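Local atomic coordinates of HpcH/HpaI aldolase (Desulfitobacterium hafniense, PDB entry 3QZ6), a protein that belongs to the HpcH/HpaI aldolase/citrate lyase family and folds as a closed barrel of eight parallel strands ringed by helices (a TIM barrel). Residues G18-L23 and I42-H47; L38-V43 and S68-I73; Q98-M103 and I159-A164. All blocks are in the same frame, centred on the assembly; numbering follows the deposited sequence.

Contact 1. Residues G18-L23 and I42-H47; sequences GTMLNL and IVDCEH
Strand residues 18-21 and 42-44 run side by side in parallel, their short axes 4.8 Å apart and turned 21° from one another, with Met20 level with Ile42 and Leu21 with Val43. Three backbone hydrogen bonds join them: Ile42 N to Thr19 O, Leu21 N to Ile42 O and Asp44 N to Leu21 O. The side chains of Met20, a selenomethionine, and Ile42 share one face of the sheet. The Met20 chain bends twice along its length, which folds its end back over the neighbouring strand: SE lies 3.8 Å from Ile42 CB and CE 3.8 Å from Asp44 CB. On the other face Leu21 CD2 reaches Val43 CG2 more loosely, at 4.3 Å. These are the first two strands of an eight-stranded TIM barrel, linked through helix 29-35 as a right-handed beta-alpha-beta crossover. At their C-terminal ends polar groups take over. Asn22 ND2 gives a 2.7 Å hydrogen bond to Asp44 OD2, bent to 142° at the hydrogen and arriving on the anti side of the carboxylate, with the amide and carboxylate planes 79° apart. Arg72 forms a salt bridge with the same oxygen. Asp44 OD1 instead accepts from His47 N above the carboxylate plane, an Asx motif that ties the following turn to the strand end. Water 1 connects Asn22 ND2 with His47 O.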
loop_
_atom_site.group_PDB
_atom_site.type_symbol
_atom_site.label_atom_id
_atom_site.label_comp_id
_atom_site.label_asym_id
_atom_site.label_seq_id
_atom_site.Cartn_x
_atom_site.Cartn_y
_atom_site.Cartn_z
ATOM N N GLY A 18 -10.418 11.892 5.132
ATOM C CA GLY A 18 -9.082 11.406 5.422
ATOM C C GLY A 18 -9.082 9.903 5.616
ATOM O O GLY A 18 -10.138 9.261 5.633
ATOM N N THR A 19 -7.894 9.335 5.764
ATOM C CA THR A 19 -7.772 7.910 6.006
ATOM C C THR A 19 -6.596 7.671 6.950
ATOM O O THR A 19 -5.769 8.567 7.157
ATOM C CB THR A 19 -7.603 7.146 4.674
ATOM O OG1 THR A 19 -7.977 5.780 4.848
ATOM C CG2 THR A 19 -6.157 7.234 4.162
HETATM N N MSE A 20 -6.525 6.478 7.538
HETATM C CA MSE A 20 -5.409 6.125 8.411
HETATM C C MSE A 20 -4.222 5.609 7.585
HETATM O O MSE A 20 -4.415 4.964 6.554
HETATM C CB MSE A 20 -5.826 5.036 9.403
HETATM C CG MSE A 20 -6.926 5.440 10.389
HETATM SE SE MSE A 20 -6.305 6.841 11.577
HETATM C CE MSE A 20 -4.623 6.004 12.186
ATOM N N LEU A 21 -3.002 5.887 8.048
ATOM C CA LEU A 21 -1.798 5.346 7.435
ATOM C C LEU A 21 -1.046 4.505 8.472
ATOM O O LEU A 21 -0.523 5.054 9.444
ATOM C CB LEU A 21 -0.890 6.483 6.932
ATOM C CG LEU A 21 0.272 6.028 6.036
ATOM C CD1 LEU A 21 -0.261 5.723 4.634
ATOM C CD2 LEU A 21 1.409 7.057 5.976
ATOM N N ASN A 22 -0.995 3.184 8.272
ATOM C CA ASN A 22 -0.359 2.283 9.236
ATOM C C ASN A 22 0.814 1.489 8.684
ATOM O O ASN A 22 1.698 1.073 9.448
ATOM C CB ASN A 22 -1.376 1.271 9.805
ATOM C CG ASN A 22 -2.354 1.903 10.761
ATOM O OD1 ASN A 22 -3.318 2.542 10.339
ATOM N ND2 ASN A 22 -2.114 1.737 12.061
ATOM N N LEU A 23 0.803 1.244 7.373
ATOM C CA LEU A 23 1.814 0.399 6.750
ATOM C C LEU A 23 2.766 1.174 5.842
ATOM O O LEU A 23 3.988 1.176 6.042
ATOM C CB LEU A 23 1.137 -0.713 5.915
ATOM C CG LEU A 23 2.073 -1.574 5.046
ATOM C CD1 LEU A 23 2.566 -2.760 5.851
ATOM C CD2 LEU A 23 1.385 -2.069 3.743
ATOM N N ILE A 42 -3.830 10.346 8.507
ATOM C CA ILE A 42 -3.325 10.352 9.865
ATOM C C ILE A 42 -2.296 9.259 10.012
ATOM O O ILE A 42 -2.598 8.085 9.814
ATOM C CB ILE A 42 -4.450 10.135 10.890
ATOM C CG1 ILE A 42 -5.609 11.110 10.624
ATOM C CG2 ILE A 42 -3.904 10.272 12.320
ATOM C CD1 ILE A 42 -6.612 11.191 11.773
ATOM N N VAL A 43 -1.071 9.649 10.337
ATOM C CA VAL A 43 -0.013 8.674 10.534
ATOM C C VAL A 43 -0.196 8.047 11.913
ATOM O O VAL A 43 -0.291 8.761 12.913
ATOM C CB VAL A 43 1.380 9.323 10.433
ATOM C CG1 VAL A 43 2.474 8.271 10.666
ATOM C CG2 VAL A 43 1.548 9.995 9.049
ATOM N N ASP A 44 -0.254 6.720 11.969
ATOM C CA ASP A 44 -0.478 6.035 13.242
ATOM C C ASP A 44 0.825 5.778 14.005
ATOM O O ASP A 44 1.437 4.728 13.841
ATOM C CB ASP A 44 -1.199 4.711 13.017
ATOM C CG ASP A 44 -1.897 4.210 14.282
ATOM O OD1 ASP A 44 -1.578 4.733 15.367
ATOM O OD2 ASP A 44 -2.753 3.306 14.188
ATOM N N CYS A 45 1.251 6.728 14.835
ATOM C CA CYS A 45 2.445 6.520 15.652
ATOM C C CYS A 45 2.105 5.885 16.991
ATOM O O CYS A 45 2.984 5.634 17.810
ATOM C CB CYS A 45 3.199 7.834 15.906
ATOM S SG CYS A 45 4.165 8.400 14.498
ATOM N N GLU A 46 0.828 5.655 17.232
ATOM C CA GLU A 46 0.433 4.948 18.444
ATOM C C GLU A 46 0.600 3.442 18.271
ATOM O O GLU A 46 1.090 2.755 19.167
ATOM C CB GLU A 46 -1.016 5.276 18.818
ATOM C CG GLU A 46 -1.500 4.531 20.054
ATOM C CD GLU A 46 -2.918 4.905 20.437
ATOM O OE1 GLU A 46 -3.692 5.309 19.540
ATOM O OE2 GLU A 46 -3.252 4.808 21.637
ATOM N N HIS A 47 0.199 2.931 17.113
ATOM C CA HIS A 47 0.172 1.486 16.905
ATOM C C HIS A 47 1.109 1.000 15.791
ATOM O O HIS A 47 1.006 -0.157 15.348
ATOM C CB HIS A 47 -1.252 1.026 16.559
ATOM C CG HIS A 47 -2.266 1.294 17.630
ATOM N ND1 HIS A 47 -2.148 0.793 18.912
ATOM C CD2 HIS A 47 -3.439 1.972 17.597
ATOM C CE1 HIS A 47 -3.197 1.168 19.625
ATOM N NE2 HIS A 47 -3.996 1.882 18.852
HETATM O O HOH W 1 -0.825 -0.545 13.303
#

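Contact 2. Residues L38-V43 and S68-I73; sequences LDYFIV and SVLVRI
Strand residues 40-43 and 68-72 pair in parallel, from Tyr40 beside Ser68 to Val43 beside Val71, the short axes 4.4 Å apart and inclined at 27°. Five backbone hydrogen bonds bind them, from Ser68 N to Asp39 O at one end to Arg72 N to Val43 O (2.9 Å) at the other. Weaker CA-H...O contacts supplement them, among them Ile42 CA to Leu70 O at 3.3 Å. In the apolar packing, Leu70 CD1 approaches the Tyr40 ring at CD1, 4.0 Å away, while Leu70 CB meets Ile42 CG1. On the opposite face, with CG between the backbone N and the carbonyl carbon (chi1 61°), the Phe41 ring comes over toward the neighbouring strand and lies alongside Val69, CZ 3.7 Å from Val69 CG2. Val69 CG1 also touches Val43 CG2, at 4.0 Å. Among the polar groups, water 2 donates to both Asp39 O and Ser68 OG, the latter also hydrogen-bonded to Glu90. From the last residue of strand 68-72, the Arg72 guanidinium reaches Asp44, Glu46 and Gln149. Adjacent barrel strands, joined through helix 52-65, thus carry an aliphatic and aromatic layer on the Phe41 face and a mixed one, with Ser68, on the Tyr40 face; two carboxylates and the Gln149 amide oxygen probably fix the arginine's orientation.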
loop_
_atom_site.group_PDB
_atom_site.type_symbol
_atom_site.label_atom_id
_atom_site.label_comp_id
_atom_site.label_asym_id
_atom_site.label_seq_id
_atom_site.Cartn_x
_atom_site.Cartn_y
_atom_site.Cartn_z
ATOM N N LEU A 38 -8.331 12.684 -1.286
ATOM C CA LEU A 38 -8.275 12.840 0.175
ATOM C C LEU A 38 -7.793 14.234 0.560
ATOM O O LEU A 38 -6.934 14.800 -0.103
ATOM C CB LEU A 38 -7.371 11.774 0.807
ATOM C CG LEU A 38 -7.952 10.354 0.804
ATOM C CD1 LEU A 38 -6.911 9.319 1.202
ATOM C CD2 LEU A 38 -9.158 10.278 1.721
ATOM N N ASP A 39 -8.364 14.792 1.621
ATOM C CA ASP A 39 -7.892 16.065 2.161
ATOM C C ASP A 39 -6.725 15.896 3.134
ATOM O O ASP A 39 -5.887 16.784 3.266
ATOM C CB ASP A 39 -9.034 16.773 2.884
ATOM C CG ASP A 39 -10.142 17.154 1.945
ATOM O OD1 ASP A 39 -9.928 18.101 1.168
ATOM O OD2 ASP A 39 -11.192 16.481 1.955
ATOM N N TYR A 40 -6.696 14.768 3.840
ATOM C CA TYR A 40 -5.689 14.555 4.873
ATOM C C TYR A 40 -5.503 13.063 5.122
ATOM O O TYR A 40 -6.260 12.236 4.615
ATOM C CB TYR A 40 -6.096 15.254 6.182
ATOM C CG TYR A 40 -7.274 14.602 6.891
ATOM C CD1 TYR A 40 -7.077 13.694 7.935
ATOM C CD2 TYR A 40 -8.584 14.890 6.512
ATOM C CE1 TYR A 40 -8.150 13.090 8.575
ATOM C CE2 TYR A 40 -9.656 14.291 7.142
ATOM C CZ TYR A 40 -9.436 13.395 8.175
ATOM O OH TYR A 40 -10.509 12.808 8.802
ATOM N N PHE A 41 -4.472 12.714 5.879
ATOM C CA PHE A 41 -4.370 11.362 6.395
ATOM C C PHE A 41 -3.688 11.417 7.739
ATOM O O PHE A 41 -3.059 12.419 8.090
ATOM C CB PHE A 41 -3.627 10.422 5.425
ATOM C CG PHE A 41 -2.215 10.838 5.133
ATOM C CD1 PHE A 41 -1.167 10.397 5.931
ATOM C CD2 PHE A 41 -1.934 11.663 4.050
ATOM C CE1 PHE A 41 0.140 10.768 5.653
ATOM C CE2 PHE A 41 -0.639 12.047 3.761
ATOM C CZ PHE A 41 0.408 11.593 4.550
ATOM N N ILE A 42 -3.830 10.346 8.507
ATOM C CA ILE A 42 -3.325 10.352 9.865
ATOM C C ILE A 42 -2.296 9.259 10.012
ATOM O O ILE A 42 -2.598 8.085 9.814
ATOM C CB ILE A 42 -4.450 10.135 10.890
ATOM C CG1 ILE A 42 -5.609 11.110 10.624
ATOM C CG2 ILE A 42 -3.904 10.272 12.320
ATOM C CD1 ILE A 42 -6.612 11.191 11.773
ATOM N N VAL A 43 -1.071 9.649 10.337
ATOM C CA VAL A 43 -0.013 8.674 10.534
ATOM C C VAL A 43 -0.196 8.047 11.913
ATOM O O VAL A 43 -0.291 8.761 12.913
ATOM C CB VAL A 43 1.380 9.323 10.433
ATOM C CG1 VAL A 43 2.474 8.271 10.666
ATOM C CG2 VAL A 43 1.548 9.995 9.049
ATOM N N SER A 68 -3.034 17.469 3.953
ATOM C CA SER A 68 -2.625 17.732 5.325
ATOM C C SER A 68 -2.224 16.436 6.024
ATOM O O SER A 68 -2.895 15.418 5.882
ATOM C CB SER A 68 -3.774 18.384 6.103
ATOM O OG SER A 68 -4.183 19.600 5.505
ATOM N N VAL A 69 -1.147 16.481 6.798
ATOM C CA VAL A 69 -0.691 15.299 7.519
ATOM C C VAL A 69 -0.964 15.491 9.004
ATOM O O VAL A 69 -0.477 16.447 9.601
ATOM C CB VAL A 69 0.820 15.065 7.309
ATOM C CG1 VAL A 69 1.290 13.812 8.054
ATOM C CG2 VAL A 69 1.154 14.964 5.797
ATOM N N LEU A 70 -1.765 14.608 9.597
ATOM C CA LEU A 70 -1.946 14.623 11.049
ATOM C C LEU A 70 -1.214 13.417 11.605
ATOM O O LEU A 70 -0.954 12.469 10.876
ATOM C CB LEU A 70 -3.425 14.539 11.428
ATOM C CG LEU A 70 -4.345 15.609 10.828
ATOM C CD1 LEU A 70 -5.779 15.372 11.291
ATOM C CD2 LEU A 70 -3.880 17.018 11.223
ATOM N N VAL A 71 -0.891 13.445 12.890
ATOM C CA VAL A 71 -0.246 12.300 13.515
ATOM C C VAL A 71 -0.997 11.882 14.778
ATOM O O VAL A 71 -1.371 12.717 15.594
ATOM C CB VAL A 71 1.215 12.600 13.879
ATOM C CG1 VAL A 71 1.902 11.323 14.407
ATOM C CG2 VAL A 71 1.977 13.150 12.661
ATOM N N ARG A 72 -1.217 10.580 14.927
ATOM C CA ARG A 72 -1.773 10.031 16.156
ATOM C C ARG A 72 -0.576 9.659 17.025
ATOM O O ARG A 72 0.156 8.720 16.714
ATOM C CB ARG A 72 -2.606 8.794 15.830
ATOM C CG ARG A 72 -3.182 8.041 17.026
ATOM C CD ARG A 72 -3.543 6.621 16.574
ATOM N NE ARG A 72 -4.936 6.315 16.819
ATOM C CZ ARG A 72 -5.616 5.343 16.223
ATOM N NH1 ARG A 72 -5.040 4.564 15.319
ATOM N NH2 ARG A 72 -6.889 5.156 16.532
ATOM N N ILE A 73 -0.353 10.414 18.092
ATOM C CA ILE A 73 0.836 10.218 18.908
ATOM C C ILE A 73 0.520 9.335 20.108
ATOM O O ILE A 73 -0.598 9.322 20.590
ATOM C CB ILE A 73 1.421 11.560 19.354
ATOM C CG1 ILE A 73 0.362 12.396 20.090
ATOM C CG2 ILE A 73 1.992 12.304 18.129
ATOM C CD1 ILE A 73 0.868 13.784 20.509
HETATM O O HOH W 2 -6.518 19.331 3.917
#

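Contact 3. Residues Q98-M103 and I159-A164; sequences QSAETM and IDSILA
Ile162 carries the apolar part of this contact, lying against the chain where helix 100-110 begins. Its CG1 rests 3.7 Å from Ser99 C, and its CD1 extends to Gln98 C, also at 3.7 Å. The isoleucine therefore packs largely on backbone atoms. With CG1 beside its own backbone N (chi1 -65°), the other branch, CG2, is turned to Met103, a selenomethionine, whose CG it meets at 3.9 Å; the two side chains cross at a slant. Ala100 CB sits against Ser161, 3.6 Å from its O and 3.7 Å from its OG. In the fold, this contact joins helices on the outer layer of the TIM barrel: helix 100-110, which follows strand 91-94, and the short helix 159-163, which precedes strand 170-173. Val97 touches both Ile162 and Met103, and Ile94 of strand 91-94 lies against Met103. The polar link between the segments is water 3, which accepts from Ala100 N at 2.8 Å and is hydrogen-bonded to Ser161 OG at 3.0 Å. This gives a first-turn amide of the helix a partner. Ser99 is the N-cap of the same helix, its OG accepting a weak bond from Thr102 N.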
loop_
_atom_site.group_PDB
_atom_site.type_symbol
_atom_site.label_atom_id
_atom_site.label_comp_id
_atom_site.label_asym_id
_atom_site.label_seq_id
_atom_site.Cartn_x
_atom_site.Cartn_y
_atom_site.Cartn_z
ATOM N N GLN A 98 -9.029 11.534 28.331
ATOM C CA GLN A 98 -9.903 11.296 29.474
ATOM C C GLN A 98 -10.119 12.497 30.394
ATOM O O GLN A 98 -10.863 12.392 31.366
ATOM C CB GLN A 98 -9.374 10.129 30.303
ATOM C CG GLN A 98 -9.409 8.798 29.597
ATOM C CD GLN A 98 -9.310 7.648 30.573
ATOM O OE1 GLN A 98 -10.229 7.412 31.363
ATOM N NE2 GLN A 98 -8.192 6.934 30.536
ATOM N N SER A 99 -9.473 13.625 30.119
ATOM C CA SER A 99 -9.627 14.779 31.011
ATOM C C SER A 99 -9.261 16.079 30.325
ATOM O O SER A 99 -8.551 16.080 29.320
ATOM C CB SER A 99 -8.709 14.622 32.220
ATOM O OG SER A 99 -7.361 14.665 31.788
ATOM N N ALA A 100 -9.733 17.185 30.886
ATOM C CA ALA A 100 -9.382 18.503 30.382
ATOM C C ALA A 100 -7.871 18.685 30.436
ATOM O O ALA A 100 -7.287 19.322 29.564
ATOM C CB ALA A 100 -10.077 19.601 31.199
ATOM N N GLU A 101 -7.235 18.109 31.454
ATOM C CA GLU A 101 -5.813 18.344 31.662
ATOM C C GLU A 101 -4.978 17.879 30.462
ATOM O O GLU A 101 -4.032 18.550 30.059
ATOM C CB GLU A 101 -5.325 17.690 32.954
ATOM C CG GLU A 101 -3.833 17.906 33.213
ATOM C CD GLU A 101 -3.412 19.376 33.119
ATOM O OE1 GLU A 101 -4.145 20.249 33.647
ATOM O OE2 GLU A 101 -2.349 19.655 32.510
ATOM N N THR A 102 -5.332 16.733 29.890
ATOM C CA THR A 102 -4.614 16.226 28.724
ATOM C C THR A 102 -4.694 17.222 27.571
ATOM O O THR A 102 -3.715 17.456 26.869
ATOM C CB THR A 102 -5.179 14.872 28.280
ATOM O OG1 THR A 102 -4.962 13.912 29.322
ATOM C CG2 THR A 102 -4.503 14.392 27.003
HETATM N N MSE A 103 -5.873 17.803 27.377
HETATM C CA MSE A 103 -6.058 18.802 26.333
HETATM C C MSE A 103 -5.307 20.092 26.649
HETATM O O MSE A 103 -4.709 20.704 25.756
HETATM C CB MSE A 103 -7.543 19.096 26.129
HETATM C CG MSE A 103 -8.323 17.952 25.509
HETATM SE SE MSE A 103 -7.601 17.417 23.756
HETATM C CE MSE A 103 -6.520 16.013 24.310
ATOM N N ILE A 159 -17.403 14.741 29.073
ATOM C CA ILE A 159 -17.078 15.276 27.754
ATOM C C ILE A 159 -17.106 16.809 27.674
ATOM O O ILE A 159 -16.289 17.412 26.991
ATOM C CB ILE A 159 -17.963 14.643 26.641
ATOM C CG1 ILE A 159 -17.449 15.044 25.254
ATOM C CG2 ILE A 159 -19.436 15.006 26.841
ATOM C CD1 ILE A 159 -16.035 14.526 24.964
ATOM N N ASP A 160 -18.040 17.449 28.365
ATOM C CA ASP A 160 -18.120 18.904 28.280
ATOM C C ASP A 160 -16.843 19.566 28.799
ATOM O O ASP A 160 -16.358 20.534 28.223
ATOM C CB ASP A 160 -19.343 19.433 29.036
ATOM C CG ASP A 160 -20.620 19.225 28.265
ATOM O OD1 ASP A 160 -20.891 20.033 27.351
ATOM O OD2 ASP A 160 -21.336 18.248 28.555
ATOM N N SER A 161 -16.310 19.034 29.892
ATOM C CA SER A 161 -15.063 19.529 30.452
ATOM C C SER A 161 -13.906 19.331 29.461
ATOM O O SER A 161 -13.059 20.202 29.278
ATOM C CB SER A 161 -14.767 18.798 31.762
ATOM O OG SER A 161 -13.568 19.263 32.344
ATOM N N ILE A 162 -13.874 18.184 28.811
ATOM C CA ILE A 162 -12.796 17.927 27.865
ATOM C C ILE A 162 -12.865 18.879 26.673
ATOM O O ILE A 162 -11.860 19.480 26.293
ATOM C CB ILE A 162 -12.797 16.463 27.405
ATOM C CG1 ILE A 162 -12.476 15.558 28.598
ATOM C CG2 ILE A 162 -11.799 16.260 26.249
ATOM C CD1 ILE A 162 -12.716 14.078 28.369
ATOM N N LEU A 163 -14.056 19.041 26.105
ATOM C CA LEU A 163 -14.218 19.839 24.888
ATOM C C LEU A 163 -14.261 21.354 25.108
ATOM O O LEU A 163 -14.205 22.116 24.146
ATOM C CB LEU A 163 -15.451 19.387 24.100
ATOM C CG LEU A 163 -15.444 17.914 23.686
ATOM C CD1 LEU A 163 -16.640 17.602 22.788
ATOM C CD2 LEU A 163 -14.143 17.573 22.979
ATOM N N ALA A 164 -14.359 21.793 26.362
ATOM C CA ALA A 164 -14.389 23.224 26.660
ATOM C C ALA A 164 -12.991 23.842 26.694
ATOM O O ALA A 164 -12.846 25.060 26.722
ATOM C CB ALA A 164 -15.118 23.491 27.995
HETATM O O HOH W 3 -11.804 16.862 32.745
#

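Overall arrangement
Contacts 1 and 2 are neighbours in the closed parallel sheet, their centres 7 Å apart. They share strand 40-44, with strand 16-21 on one side of it and strand 68-72 on the other, so together they cover the first three strands of the barrel in chain order. Arg72 bridges the two contacts through acidic residues at and just after the end of strand 40-44. Contact 3 comes later in the chain and belongs to the helical layer, with its centre about 23 Å from that of contact 1 and about 22 Å from that of contact 2; it touches neither. The set thus samples both layers of one TIM barrel, the strand wall and its helical surround.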